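Local coordinates for protein pumilio homolog 23 (Arabidopsis thaliana, PDB 5WZJ) that binds RNA sequence-specifically, recognising a motif of 18S rRNA with a superhelix of pumilio repeats, and probably regulates translation and mRNA stability, at residues 46-51 with 70-75; 297-302 with 333-338; 382-387 with 445-450; 402-407 with 415-420; 454-459 with 489-494. One frame throughout, in Å; residues are numbered along the deposited sequence.

Interaction 1 of 5, residues 46-51 with 70-75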
# COMPACT_ATOMS: atom_id res chain seq x y z
N ASN A 46 -9.20 -18.13 34.97
CA ASN A 46 -9.83 -19.33 35.51
C ASN A 46 -10.55 -20.11 34.41
O ASN A 46 -10.49 -21.34 34.37
CB ASN A 46 -10.81 -18.96 36.62
CG ASN A 46 -10.13 -18.36 37.83
OD1 ASN A 46 -8.91 -18.48 37.98
ND2 ASN A 46 -10.91 -17.74 38.70
N ALA A 47 -11.25 -19.40 33.52
CA ALA A 47 -12.01 -20.09 32.49
C ALA A 47 -11.08 -20.81 31.52
O ALA A 47 -11.41 -21.90 31.05
CB ALA A 47 -12.93 -19.11 31.77
N LEU A 48 -9.91 -20.23 31.22
CA LEU A 48 -8.96 -20.92 30.36
C LEU A 48 -8.57 -22.28 30.94
O LEU A 48 -8.37 -23.24 30.18
CB LEU A 48 -7.72 -20.05 30.14
CG LEU A 48 -7.92 -18.86 29.21
CD1 LEU A 48 -6.65 -18.02 29.10
CD2 LEU A 48 -8.37 -19.33 27.82
N GLU A 49 -8.49 -22.39 32.27
CA GLU A 49 -8.17 -23.67 32.88
C GLU A 49 -9.19 -24.74 32.51
O GLU A 49 -8.84 -25.92 32.40
CB GLU A 49 -8.06 -23.54 34.39
CG GLU A 49 -6.80 -22.84 34.87
CD GLU A 49 -6.73 -22.70 36.38
OE1 GLU A 49 -7.34 -23.53 37.10
OE2 GLU A 49 -6.05 -21.76 36.86
N GLU A 50 -10.44 -24.34 32.29
CA GLU A 50 -11.47 -25.31 31.92
C GLU A 50 -11.31 -25.83 30.50
O GLU A 50 -12.07 -26.71 30.10
CB GLU A 50 -12.86 -24.70 32.11
CG GLU A 50 -13.15 -24.34 33.54
CD GLU A 50 -13.00 -25.54 34.47
OE1 GLU A 50 -13.53 -26.62 34.12
OE2 GLU A 50 -12.35 -25.39 35.53
N THR A 51 -10.36 -25.31 29.72
CA THR A 51 -10.09 -25.87 28.41
C THR A 51 -9.02 -26.95 28.43
O THR A 51 -8.77 -27.56 27.38
CB THR A 51 -9.68 -24.77 27.41
OG1 THR A 51 -8.40 -24.24 27.79
CG2 THR A 51 -10.71 -23.65 27.38
N THR A 70 -12.55 -14.17 23.51
CA THR A 70 -12.72 -13.19 24.56
C THR A 70 -11.84 -13.51 25.76
O THR A 70 -11.18 -12.62 26.30
CB THR A 70 -14.20 -13.13 24.98
OG1 THR A 70 -15.00 -12.84 23.84
CG2 THR A 70 -14.41 -12.06 26.05
N LEU A 71 -11.80 -14.78 26.17
CA LEU A 71 -10.96 -15.16 27.31
C LEU A 71 -9.48 -14.90 27.04
O LEU A 71 -8.75 -14.41 27.91
CB LEU A 71 -11.18 -16.64 27.64
CG LEU A 71 -12.63 -17.03 27.93
CD1 LEU A 71 -12.72 -18.50 28.20
CD2 LEU A 71 -13.17 -16.23 29.11
N LEU A 72 -9.01 -15.22 25.83
CA LEU A 72 -7.58 -15.08 25.55
C LEU A 72 -7.16 -13.62 25.50
O LEU A 72 -6.05 -13.29 25.91
CB LEU A 72 -7.24 -15.79 24.23
CG LEU A 72 -7.29 -17.31 24.30
CD1 LEU A 72 -7.24 -17.93 22.91
CD2 LEU A 72 -6.14 -17.83 25.15
N GLU A 73 -8.04 -12.74 25.01
CA GLU A 73 -7.71 -11.33 24.95
C GLU A 73 -7.97 -10.61 26.27
O GLU A 73 -7.57 -9.45 26.41
CB GLU A 73 -8.49 -10.65 23.80
CG GLU A 73 -8.01 -11.07 22.36
CD GLU A 73 -9.08 -10.85 21.26
OE1 GLU A 73 -8.81 -11.19 20.07
OE2 GLU A 73 -10.19 -10.36 21.58
N GLY A 74 -8.62 -11.25 27.24
CA GLY A 74 -8.92 -10.60 28.50
C GLY A 74 -8.06 -11.08 29.65
O GLY A 74 -8.06 -10.47 30.73
N CYS A 75 -7.32 -12.17 29.45
CA CYS A 75 -6.57 -12.78 30.53
C CYS A 75 -5.20 -12.12 30.65
O CYS A 75 -4.81 -11.28 29.84
CB CYS A 75 -6.42 -14.29 30.29
SG CYS A 75 -5.26 -14.71 28.93
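Leu48 reaches from the end of helix 37-49 to the end of helix 64-74 and meets three residues there, Leu71, Leu72 and Cys75. From CB, which itself makes no close contact with the other helix, CG (anti to the carbonyl carbon, chi1 -73°) carries the fork across the gap, and its two methyls divide the work. CD1 comes to Cys75, 3.6 Å from SG, with Cys75 CB a little farther off. CD2 enters the angle between two leucines, 3.9 Å from Leu71 CB and 3.8 Å from Leu72 CD2. Leu48 and Leu71 lie side by side, pointing opposite ways, whereas Leu48 and Leu72 cross at nearly a right angle. Beside them the short Ala47 brings its CB to 3.6 Å from Leu71 CD1; a bare methyl lets the two helices come close at this point. The backbone behind Leu48 is fastened too: Leu48 O accepts from Thr51 N and, in the carbonyl plane, from Thr51 OG1 at 2.6 Å. Tyr22 and Ile26 of helix 17-31 and Leu80 of helix 77-87 extend the core around the first pumilio repeat. Since no hydrogen bond or charge pair crosses between the two segments, their join depends on shape and on the exclusion of water, as expected where helices stack in an all-alpha repeat protein.

Interaction 2 of 5, residues 297-302 with 333-338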
# COMPACT_ATOMS: atom_id res chain seq x y z
N ALA A 297 14.83 -7.13 -2.62
CA ALA A 297 16.05 -7.78 -3.09
C ALA A 297 17.26 -6.87 -2.85
O ALA A 297 17.20 -5.68 -3.18
CB ALA A 297 15.94 -8.11 -4.57
N PRO A 298 18.35 -7.39 -2.27
CA PRO A 298 19.61 -6.65 -2.28
C PRO A 298 20.12 -6.47 -3.70
O PRO A 298 19.73 -7.18 -4.62
CB PRO A 298 20.55 -7.55 -1.47
CG PRO A 298 19.64 -8.38 -0.61
CD PRO A 298 18.43 -8.63 -1.48
N GLU A 299 21.05 -5.51 -3.85
CA GLU A 299 21.45 -5.05 -5.18
C GLU A 299 21.91 -6.21 -6.06
O GLU A 299 21.46 -6.36 -7.20
CB GLU A 299 22.56 -4.00 -5.07
CG GLU A 299 23.20 -3.67 -6.41
CD GLU A 299 24.07 -2.42 -6.37
OE1 GLU A 299 23.62 -1.39 -5.80
OE2 GLU A 299 25.20 -2.47 -6.90
N SER A 300 22.82 -7.04 -5.54
CA SER A 300 23.38 -8.12 -6.35
C SER A 300 22.29 -9.09 -6.80
O SER A 300 22.30 -9.58 -7.93
CB SER A 300 24.45 -8.86 -5.56
OG SER A 300 23.89 -9.39 -4.36
N LEU A 301 21.34 -9.36 -5.92
CA LEU A 301 20.27 -10.29 -6.27
C LEU A 301 19.32 -9.65 -7.28
O LEU A 301 18.92 -10.30 -8.25
CB LEU A 301 19.54 -10.71 -4.99
CG LEU A 301 18.60 -11.90 -5.08
CD1 LEU A 301 18.65 -12.70 -3.78
CD2 LEU A 301 17.22 -11.39 -5.34
N TYR A 302 18.98 -8.37 -7.09
CA TYR A 302 18.15 -7.66 -8.06
C TYR A 302 18.79 -7.67 -9.44
O TYR A 302 18.12 -7.93 -10.44
CB TYR A 302 17.87 -6.21 -7.62
CG TYR A 302 17.12 -5.41 -8.67
CD1 TYR A 302 17.79 -4.83 -9.75
CD2 TYR A 302 15.73 -5.25 -8.60
CE1 TYR A 302 17.11 -4.13 -10.74
CE2 TYR A 302 15.04 -4.54 -9.59
CZ TYR A 302 15.73 -3.99 -10.66
OH TYR A 302 15.07 -3.29 -11.64
N HIS A 333 12.46 -0.48 -8.77
CA HIS A 333 13.64 -0.78 -7.98
C HIS A 333 14.90 -0.93 -8.81
O HIS A 333 15.90 -1.44 -8.32
CB HIS A 333 13.38 -2.03 -7.13
CG HIS A 333 12.33 -1.80 -6.09
ND1 HIS A 333 10.98 -1.95 -6.34
CD2 HIS A 333 12.43 -1.36 -4.81
CE1 HIS A 333 10.30 -1.63 -5.26
NE2 HIS A 333 11.15 -1.26 -4.32
N ALA A 334 14.88 -0.46 -10.06
CA ALA A 334 16.09 -0.47 -10.87
C ALA A 334 17.19 0.35 -10.19
O ALA A 334 16.92 1.29 -9.45
CB ALA A 334 15.80 0.08 -12.27
N ARG A 335 18.44 -0.05 -10.43
CA ARG A 335 19.56 0.46 -9.66
C ARG A 335 20.42 1.49 -10.38
O ARG A 335 20.95 2.38 -9.73
CB ARG A 335 20.47 -0.71 -9.21
CG ARG A 335 19.85 -1.66 -8.17
CD ARG A 335 19.24 -0.89 -7.01
NE ARG A 335 19.30 -1.64 -5.75
CZ ARG A 335 18.40 -2.56 -5.38
NH1 ARG A 335 17.36 -2.87 -6.17
NH2 ARG A 335 18.55 -3.18 -4.21
N ASP A 336 20.57 1.40 -11.70
CA ASP A 336 21.55 2.24 -12.39
C ASP A 336 21.03 2.65 -13.76
O ASP A 336 19.97 2.20 -14.23
CB ASP A 336 22.91 1.53 -12.49
CG ASP A 336 22.84 0.19 -13.22
OD1 ASP A 336 22.14 0.08 -14.26
OD2 ASP A 336 23.50 -0.76 -12.77
N GLN A 337 21.82 3.49 -14.43
CA GLN A 337 21.39 4.07 -15.68
C GLN A 337 21.45 3.08 -16.83
O GLN A 337 20.72 3.23 -17.81
CB GLN A 337 22.24 5.32 -15.98
CG GLN A 337 22.27 6.26 -14.78
CD GLN A 337 23.00 7.57 -15.05
OE1 GLN A 337 23.95 7.62 -15.83
NE2 GLN A 337 22.54 8.64 -14.41
N GLU A 338 22.31 2.05 -16.73
CA GLU A 338 22.32 1.04 -17.79
C GLU A 338 21.00 0.28 -17.81
O GLU A 338 20.44 0.03 -18.89
CB GLU A 338 23.49 0.08 -17.61
CG GLU A 338 23.58 -0.96 -18.72
CD GLU A 338 24.55 -2.11 -18.44
OE1 GLU A 338 25.39 -1.99 -17.51
OE2 GLU A 338 24.47 -3.14 -19.14
O HOH W 1 15.39 -4.36 -4.71
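The Tyr302 ring and the Arg335 guanidinium are the flat groups here, their planes 40° apart. Over one face of the ring lies His333 O, 3.4 Å above the plane and toward the rim, while Ala334 and Arg335 NH1 approach obliquely. The guanidinium has Glu299 CA over one face and, at its edge, Ala297 O and a water. Arg335 NH2 donates to Ala297 O at 3.0 Å with an N-H...O angle of 158°. The water donates to Ala297 O and accepts from Arg335 NH1, closing a small ring of bonds, and NH1 also donates to His333 O at 3.0 Å. A bend at chi2 (-49°) helps bring the head between the two backbone oxygens. Arginine suits the place because its N-H groups diverge, and both carbonyls belong to residues just beyond helix C-termini, whose partial negative charge probably favours a cation. Glu299 OE1, 4.3 Å from Arg335 NE, adds opposite charge without a salt bridge. The tyrosine hydroxyl is bonded to Leu330 O. The contact thus joins the turn between helices 284-296 and 299-310 to the turn between helices 323-332 and 337-347, bridging the fifth and sixth pumilio repeats.

Interaction 3 of 5, residues 382-387 with 445-450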
# COMPACT_ATOMS: atom_id res chain seq x y z
N GLU A 382 8.63 12.85 -23.32
CA GLU A 382 8.25 13.01 -24.72
C GLU A 382 7.59 11.76 -25.26
O GLU A 382 6.65 11.85 -26.06
CB GLU A 382 9.46 13.39 -25.58
CG GLU A 382 9.94 14.83 -25.36
CD GLU A 382 8.86 15.86 -25.67
OE1 GLU A 382 8.06 15.61 -26.62
OE2 GLU A 382 8.79 16.89 -24.95
N ALA A 383 8.05 10.58 -24.84
CA ALA A 383 7.41 9.34 -25.28
C ALA A 383 5.96 9.28 -24.81
O ALA A 383 5.09 8.80 -25.54
CB ALA A 383 8.20 8.13 -24.77
N LEU A 384 5.69 9.78 -23.60
CA LEU A 384 4.31 9.80 -23.11
C LEU A 384 3.43 10.71 -23.95
O LEU A 384 2.31 10.34 -24.32
CB LEU A 384 4.27 10.23 -21.64
CG LEU A 384 2.86 10.38 -21.07
CD1 LEU A 384 2.06 9.07 -21.18
CD2 LEU A 384 2.88 10.89 -19.63
N VAL A 385 3.92 11.92 -24.28
CA VAL A 385 3.14 12.83 -25.13
C VAL A 385 2.80 12.16 -26.45
O VAL A 385 1.65 12.17 -26.90
CB VAL A 385 3.89 14.14 -25.38
CG1 VAL A 385 3.04 15.04 -26.28
CG2 VAL A 385 4.24 14.85 -24.08
N GLY A 386 3.82 11.60 -27.12
CA GLY A 386 3.60 10.98 -28.41
C GLY A 386 2.70 9.77 -28.35
O GLY A 386 2.00 9.47 -29.32
N ALA A 387 2.68 9.08 -27.21
CA ALA A 387 1.77 7.94 -27.08
C ALA A 387 0.32 8.39 -27.00
O ALA A 387 -0.58 7.64 -27.39
CB ALA A 387 2.13 7.12 -25.85
N GLN A 445 7.67 21.10 -20.85
CA GLN A 445 6.99 22.26 -21.43
C GLN A 445 5.64 21.91 -22.07
O GLN A 445 4.68 22.67 -21.86
CB GLN A 445 7.92 22.96 -22.43
CG GLN A 445 9.07 23.70 -21.71
CD GLN A 445 8.56 24.83 -20.83
OE1 GLN A 445 7.98 25.79 -21.34
NE2 GLN A 445 8.75 24.72 -19.51
N PRO A 446 5.48 20.82 -22.82
CA PRO A 446 4.14 20.51 -23.35
C PRO A 446 3.09 20.33 -22.26
O PRO A 446 1.92 20.69 -22.48
CB PRO A 446 4.35 19.20 -24.13
CG PRO A 446 5.82 19.14 -24.40
CD PRO A 446 6.49 19.83 -23.26
N TYR A 447 3.46 19.80 -21.09
CA TYR A 447 2.48 19.59 -20.03
C TYR A 447 2.09 20.91 -19.38
O TYR A 447 0.91 21.14 -19.10
CB TYR A 447 3.01 18.62 -18.98
CG TYR A 447 3.33 17.26 -19.54
CD1 TYR A 447 4.56 17.02 -20.16
CD2 TYR A 447 2.41 16.22 -19.48
CE1 TYR A 447 4.87 15.78 -20.68
CE2 TYR A 447 2.71 14.96 -20.01
CZ TYR A 447 3.95 14.75 -20.61
OH TYR A 447 4.29 13.52 -21.14
N ILE A 448 3.08 21.78 -19.13
CA ILE A 448 2.80 23.08 -18.52
C ILE A 448 1.92 23.92 -19.45
O ILE A 448 0.96 24.56 -19.01
CB ILE A 448 4.12 23.81 -18.20
CG1 ILE A 448 4.88 23.09 -17.09
CG2 ILE A 448 3.84 25.25 -17.80
CD1 ILE A 448 6.34 23.51 -16.98
N THR A 449 2.26 23.93 -20.74
CA THR A 449 1.45 24.70 -21.69
C THR A 449 0.03 24.14 -21.78
O THR A 449 -0.95 24.90 -21.74
CB THR A 449 2.12 24.72 -23.07
OG1 THR A 449 3.25 25.61 -23.03
CG2 THR A 449 1.14 25.20 -24.13
N SER A 450 -0.10 22.81 -21.84
CA SER A 450 -1.42 22.20 -21.97
C SER A 450 -2.27 22.47 -20.73
O SER A 450 -3.46 22.79 -20.85
CB SER A 450 -1.28 20.70 -22.21
OG SER A 450 -2.54 20.05 -22.27
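Tyr447 drives its hydroxyl between Leu384 and Val385, and there OH hydrogen-bonds to Cys381 O, one turn earlier on the same helix as its apolar neighbours. This is helix-on-helix packing within the NOP9-like PUF superhelix: the segments of helix 377-388 and helix 445-453 approach to 10.9 Å between axes, with their N-to-C directions 54° apart. Tyrosine suits the site because its long side chain crosses between the helices through apolar surroundings and still carries a polar tip able to pair with a backbone carbonyl. Tyr447 CG lies anti to its carbonyl carbon (chi1 -61°), which sends the ring out across the gap. Leu384 crosses the tyrosine at about a right angle, with its CB 3.3 Å from Tyr447 OH and CD2 4.1 Å from Tyr447 CE2. Val385 runs alongside the tyrosine, the two side chains reaching from their helices in opposing senses. Its branched, compact side chain also lies near the ring of Pro446, a residue well placed in the first turn of helix 445-453, where a backbone N-H is not needed for the helical bonding pattern. At the margin Glu382 bends at chi2 (-59°) to turn its carboxylate toward the second helix. OE1 forms a salt bridge with Arg395, whose side chain also touches Val385 and Pro446, while Glu382 OE2 rests 3.8 Å from Pro446 CG. Val385 CG2 lies 3.2 Å from Tyr447 OH and 3.5 Å from Tyr447 CZ.

Interaction 4 of 5, residues 402-407 with 415-420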
# COMPACT_ATOMS: atom_id res chain seq x y z
N LEU A 402 -4.91 12.73 -20.41
CA LEU A 402 -4.37 11.95 -19.30
C LEU A 402 -5.27 12.00 -18.08
O LEU A 402 -5.41 11.01 -17.37
CB LEU A 402 -2.96 12.45 -18.94
CG LEU A 402 -1.83 11.94 -19.84
CD1 LEU A 402 -0.57 12.73 -19.59
CD2 LEU A 402 -1.58 10.45 -19.62
N LEU A 403 -5.90 13.16 -17.82
CA LEU A 403 -6.89 13.24 -16.74
C LEU A 403 -8.02 12.23 -16.92
O LEU A 403 -8.55 11.72 -15.92
CB LEU A 403 -7.47 14.65 -16.66
CG LEU A 403 -6.52 15.76 -16.22
CD1 LEU A 403 -7.21 17.11 -16.45
CD2 LEU A 403 -6.10 15.56 -14.75
N PHE A 404 -8.41 11.94 -18.16
CA PHE A 404 -9.50 11.01 -18.43
C PHE A 404 -8.99 9.86 -19.29
O PHE A 404 -9.61 9.52 -20.30
CB PHE A 404 -10.66 11.69 -19.15
CG PHE A 404 -11.39 12.71 -18.33
CD1 PHE A 404 -12.20 12.33 -17.27
CD2 PHE A 404 -11.31 14.06 -18.64
CE1 PHE A 404 -12.89 13.26 -16.52
CE2 PHE A 404 -11.99 15.00 -17.91
CZ PHE A 404 -12.79 14.61 -16.84
N LEU A 405 -7.85 9.27 -18.89
CA LEU A 405 -7.14 8.32 -19.74
C LEU A 405 -8.04 7.20 -20.26
O LEU A 405 -7.97 6.84 -21.45
CB LEU A 405 -5.95 7.76 -18.95
CG LEU A 405 -4.73 7.10 -19.58
CD1 LEU A 405 -4.15 7.94 -20.70
CD2 LEU A 405 -3.68 6.89 -18.49
N ASP A 406 -8.90 6.64 -19.40
CA ASP A 406 -9.74 5.52 -19.84
C ASP A 406 -10.84 5.98 -20.80
O ASP A 406 -11.15 5.27 -21.76
CB ASP A 406 -10.35 4.76 -18.65
CG ASP A 406 -11.09 5.67 -17.68
OD1 ASP A 406 -10.87 6.90 -17.72
OD2 ASP A 406 -11.88 5.14 -16.86
N TYR A 407 -11.41 7.17 -20.58
CA TYR A 407 -12.42 7.67 -21.52
C TYR A 407 -11.81 7.98 -22.88
O TYR A 407 -12.42 7.69 -23.91
CB TYR A 407 -13.10 8.92 -20.96
CG TYR A 407 -14.01 8.65 -19.78
CD1 TYR A 407 -13.51 8.70 -18.48
CD2 TYR A 407 -15.35 8.35 -19.96
CE1 TYR A 407 -14.33 8.45 -17.39
CE2 TYR A 407 -16.18 8.10 -18.88
CZ TYR A 407 -15.67 8.15 -17.59
OH TYR A 407 -16.48 7.90 -16.51
N SER A 415 -10.41 11.40 -32.68
CA SER A 415 -10.12 12.70 -33.28
C SER A 415 -11.08 13.79 -32.83
O SER A 415 -10.81 14.97 -33.08
CB SER A 415 -10.14 12.60 -34.81
OG SER A 415 -11.39 12.09 -35.25
N THR A 416 -12.18 13.44 -32.17
CA THR A 416 -13.15 14.43 -31.72
C THR A 416 -13.32 14.46 -30.20
O THR A 416 -13.94 15.40 -29.69
CB THR A 416 -14.52 14.19 -32.37
OG1 THR A 416 -15.02 12.91 -31.97
CG2 THR A 416 -14.38 14.21 -33.89
N TRP A 417 -12.78 13.48 -29.48
CA TRP A 417 -12.87 13.48 -28.02
C TRP A 417 -12.20 14.73 -27.45
O TRP A 417 -11.13 15.13 -27.91
CB TRP A 417 -12.22 12.22 -27.45
CG TRP A 417 -12.41 12.09 -25.98
CD1 TRP A 417 -13.39 11.40 -25.34
CD2 TRP A 417 -11.61 12.70 -24.95
NE1 TRP A 417 -13.26 11.53 -23.97
CE2 TRP A 417 -12.17 12.32 -23.71
CE3 TRP A 417 -10.47 13.52 -24.96
CZ2 TRP A 417 -11.63 12.74 -22.48
CZ3 TRP A 417 -9.94 13.93 -23.73
CH2 TRP A 417 -10.52 13.55 -22.52
N GLU A 418 -12.83 15.34 -26.46
CA GLU A 418 -12.23 16.52 -25.85
C GLU A 418 -12.26 16.47 -24.33
O GLU A 418 -11.41 17.07 -23.68
CB GLU A 418 -12.95 17.78 -26.32
CG GLU A 418 -12.64 18.17 -27.73
CD GLU A 418 -13.23 19.52 -28.08
OE1 GLU A 418 -13.40 20.34 -27.15
OE2 GLU A 418 -13.54 19.74 -29.27
N TRP A 419 -13.26 15.79 -23.76
CA TRP A 419 -13.55 15.89 -22.33
C TRP A 419 -14.54 14.79 -21.98
O TRP A 419 -15.17 14.20 -22.87
CB TRP A 419 -14.12 17.28 -21.98
CG TRP A 419 -14.08 17.65 -20.52
CD1 TRP A 419 -15.16 17.78 -19.67
CD2 TRP A 419 -12.92 17.96 -19.73
NE1 TRP A 419 -14.73 18.13 -18.41
CE2 TRP A 419 -13.36 18.24 -18.42
CE3 TRP A 419 -11.55 18.01 -20.01
CZ2 TRP A 419 -12.48 18.58 -17.40
CZ3 TRP A 419 -10.67 18.34 -18.98
CH2 TRP A 419 -11.15 18.62 -17.69
N ALA A 420 -14.68 14.52 -20.68
CA ALA A 420 -15.70 13.59 -20.15
C ALA A 420 -16.51 14.32 -19.09
O ALA A 420 -16.25 14.17 -17.89
CB ALA A 420 -15.06 12.32 -19.59
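Phe404 and Trp419 form a T-shaped pair, the phenyl edge directed at the face of the indole, the phenyl centroid 4.8 Å from that of the six-membered ring of Trp419, planes at 83°. The pair centres an aromatic cluster by which the irregular 415-420 loop packs onto the break between helices 398-403 and 405-410 of the PUF repeat array. Phe404 stands where the first helix ends and the next begins, its CG anti to the carbonyl carbon (chi1 -67°), an orientation that points the ring at the loop. Ala420 offers a methyl small enough to fill the corner between two rings: its CB makes CH-pi contacts over a face of Phe404, 3.8 Å from the centroid, and over a face of Tyr407, at 4.0 Å. Trp417 crosses Phe404 at about a right angle and brings CZ2 to 3.6 Å from Phe404 CB. The same indole has Trp419 N over its centre, so the loop packs on itself as well. Large flat side chains give a loop without regular structure much apolar surface to bury. Phe404 CE2 sits over the centre of the Trp419 ring system, 3.4 Å above its plane.

Interaction 5 of 5, residues 454-459 with 489-494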
# COMPACT_ATOMS: atom_id res chain seq x y z
N MET A 454 -5.78 25.20 -20.54
CA MET A 454 -7.14 24.69 -20.40
C MET A 454 -8.08 25.82 -20.00
O MET A 454 -7.72 26.70 -19.22
CB MET A 454 -7.20 23.55 -19.37
CG MET A 454 -6.60 22.23 -19.85
SD MET A 454 -6.43 21.04 -18.50
CE MET A 454 -8.08 21.00 -17.84
N LYS A 455 -9.29 25.80 -20.55
CA LYS A 455 -10.21 26.89 -20.28
C LYS A 455 -10.73 26.79 -18.85
O LYS A 455 -10.66 25.73 -18.20
CB LYS A 455 -11.37 26.88 -21.28
CG LYS A 455 -12.21 25.62 -21.26
CD LYS A 455 -13.27 25.66 -22.36
CE LYS A 455 -14.05 24.36 -22.42
NZ LYS A 455 -15.11 24.38 -23.48
N ALA A 456 -11.25 27.91 -18.36
CA ALA A 456 -11.60 28.04 -16.95
C ALA A 456 -12.51 26.91 -16.49
O ALA A 456 -12.29 26.33 -15.41
CB ALA A 456 -12.27 29.40 -16.70
N GLU A 457 -13.50 26.54 -17.29
CA GLU A 457 -14.45 25.53 -16.81
C GLU A 457 -13.79 24.16 -16.67
O GLU A 457 -14.10 23.41 -15.73
CB GLU A 457 -15.67 25.47 -17.71
CG GLU A 457 -15.41 25.08 -19.13
CD GLU A 457 -16.68 25.08 -19.95
OE1 GLU A 457 -17.49 24.13 -19.79
OE2 GLU A 457 -16.88 26.04 -20.74
N TYR A 458 -12.87 23.80 -17.58
CA TYR A 458 -12.16 22.54 -17.44
C TYR A 458 -11.22 22.56 -16.23
O TYR A 458 -11.11 21.56 -15.50
CB TYR A 458 -11.36 22.22 -18.71
CG TYR A 458 -12.18 21.80 -19.93
CD1 TYR A 458 -13.54 21.57 -19.85
CD2 TYR A 458 -11.55 21.63 -21.16
CE1 TYR A 458 -14.28 21.18 -20.98
CE2 TYR A 458 -12.26 21.24 -22.28
CZ TYR A 458 -13.62 21.02 -22.19
OH TYR A 458 -14.31 20.64 -23.32
N ILE A 459 -10.51 23.68 -16.01
CA ILE A 459 -9.61 23.78 -14.86
C ILE A 459 -10.39 23.72 -13.55
O ILE A 459 -9.95 23.08 -12.58
CB ILE A 459 -8.76 25.06 -14.95
CG1 ILE A 459 -7.73 24.94 -16.08
CG2 ILE A 459 -8.04 25.33 -13.65
CD1 ILE A 459 -6.77 26.15 -16.22
N ILE A 489 -4.30 30.01 -11.67
CA ILE A 489 -5.04 30.39 -10.47
C ILE A 489 -6.14 31.38 -10.81
O ILE A 489 -7.27 31.28 -10.31
CB ILE A 489 -4.06 30.96 -9.42
CG1 ILE A 489 -3.14 29.85 -8.91
CG2 ILE A 489 -4.83 31.62 -8.26
CD1 ILE A 489 -2.02 30.34 -7.98
N ILE A 490 -5.85 32.35 -11.69
CA ILE A 490 -6.86 33.33 -12.07
C ILE A 490 -8.07 32.66 -12.71
O ILE A 490 -9.21 33.09 -12.51
CB ILE A 490 -6.23 34.41 -12.99
CG1 ILE A 490 -5.34 35.32 -12.15
CG2 ILE A 490 -7.32 35.24 -13.71
CD1 ILE A 490 -4.42 36.23 -12.96
N LYS A 491 -7.85 31.58 -13.46
CA LYS A 491 -9.02 30.95 -14.06
C LYS A 491 -9.86 30.16 -13.05
O LYS A 491 -10.93 29.66 -13.43
CB LYS A 491 -8.59 30.06 -15.23
CG LYS A 491 -8.29 30.92 -16.48
CD LYS A 491 -7.98 30.10 -17.70
CE LYS A 491 -6.54 29.61 -17.70
NZ LYS A 491 -6.18 29.10 -19.06
N LEU A 492 -9.43 30.06 -11.80
CA LEU A 492 -10.29 29.50 -10.76
C LEU A 492 -11.14 30.55 -10.06
O LEU A 492 -11.98 30.19 -9.22
CB LEU A 492 -9.45 28.76 -9.71
CG LEU A 492 -8.72 27.50 -10.18
CD1 LEU A 492 -7.88 26.92 -9.06
CD2 LEU A 492 -9.71 26.45 -10.67
N ARG A 493 -10.96 31.83 -10.39
CA ARG A 493 -11.71 32.90 -9.74
C ARG A 493 -13.20 32.70 -9.93
O ARG A 493 -13.66 32.28 -11.00
CB ARG A 493 -11.30 34.27 -10.28
CG ARG A 493 -9.93 34.74 -9.81
CD ARG A 493 -9.70 36.23 -10.08
NE ARG A 493 -10.60 37.10 -9.31
CZ ARG A 493 -10.43 38.41 -9.17
NH1 ARG A 493 -9.39 39.01 -9.73
NH2 ARG A 493 -11.30 39.13 -8.46
N GLY A 494 -13.96 33.00 -8.89
CA GLY A 494 -15.38 32.71 -8.89
C GLY A 494 -15.73 31.33 -8.42
O GLY A 494 -16.92 31.02 -8.26
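Ile459 packs tightly against Leu492, its CG2 3.6 Å from Leu492 CD2, while its other end, CD1, lies 3.8 Å from Lys491 CE. Both partners cross the isoleucine at about a right angle. The aliphatic chain of Lys491 continues along the core and bends at chi3 (-80°) to deliver its ammonium group to two backbone oxygens: NZ donates to Met454 O at 2.9 Å, from above the carbonyl plane, and to Thr452 O. A lysine fits because its methylenes can be buried while its charge finds carbonyls at the end of helix 445-453, which probably favour a cation. The site lies on the boundary between the seventh and eighth pumilio repeats, where a type I turn from Ile490 to Arg493 overlaps the end of helix 482-490 and faces the start of helix 456-463. The partly exposed side is carried by Ala456, whose CB meets Lys491 O at 3.5 Å. Looser still is Lys455, hardly covered by the turn: within segment 454-459 the exposed Lys455 and Glu457 form a long salt bridge, NZ to OE2 3.7 Å, with Lys455 CE lying over the Tyr458 ring.

Along the chain, interaction 1 comes first, near the N-terminal end of the all-helical superhelix, and interaction 2 follows with its centre about 50 Å away. Interactions 3, 4 and 5 gather on the far side of the chain's centre, with about 60 to 64 Å between their centres and that of interaction 1. Interaction 4 is nested in the span closed by interaction 3, and Leu402 touches both Leu384 and Tyr447. Interaction 5 adjoins interaction 3 in sequence, through helices 445-453 and 456-463, and meets interaction 4 where Trp419 stacks on Tyr458. The five are spread from the N-terminal end to the far arm of the curved repeat array that binds RNA.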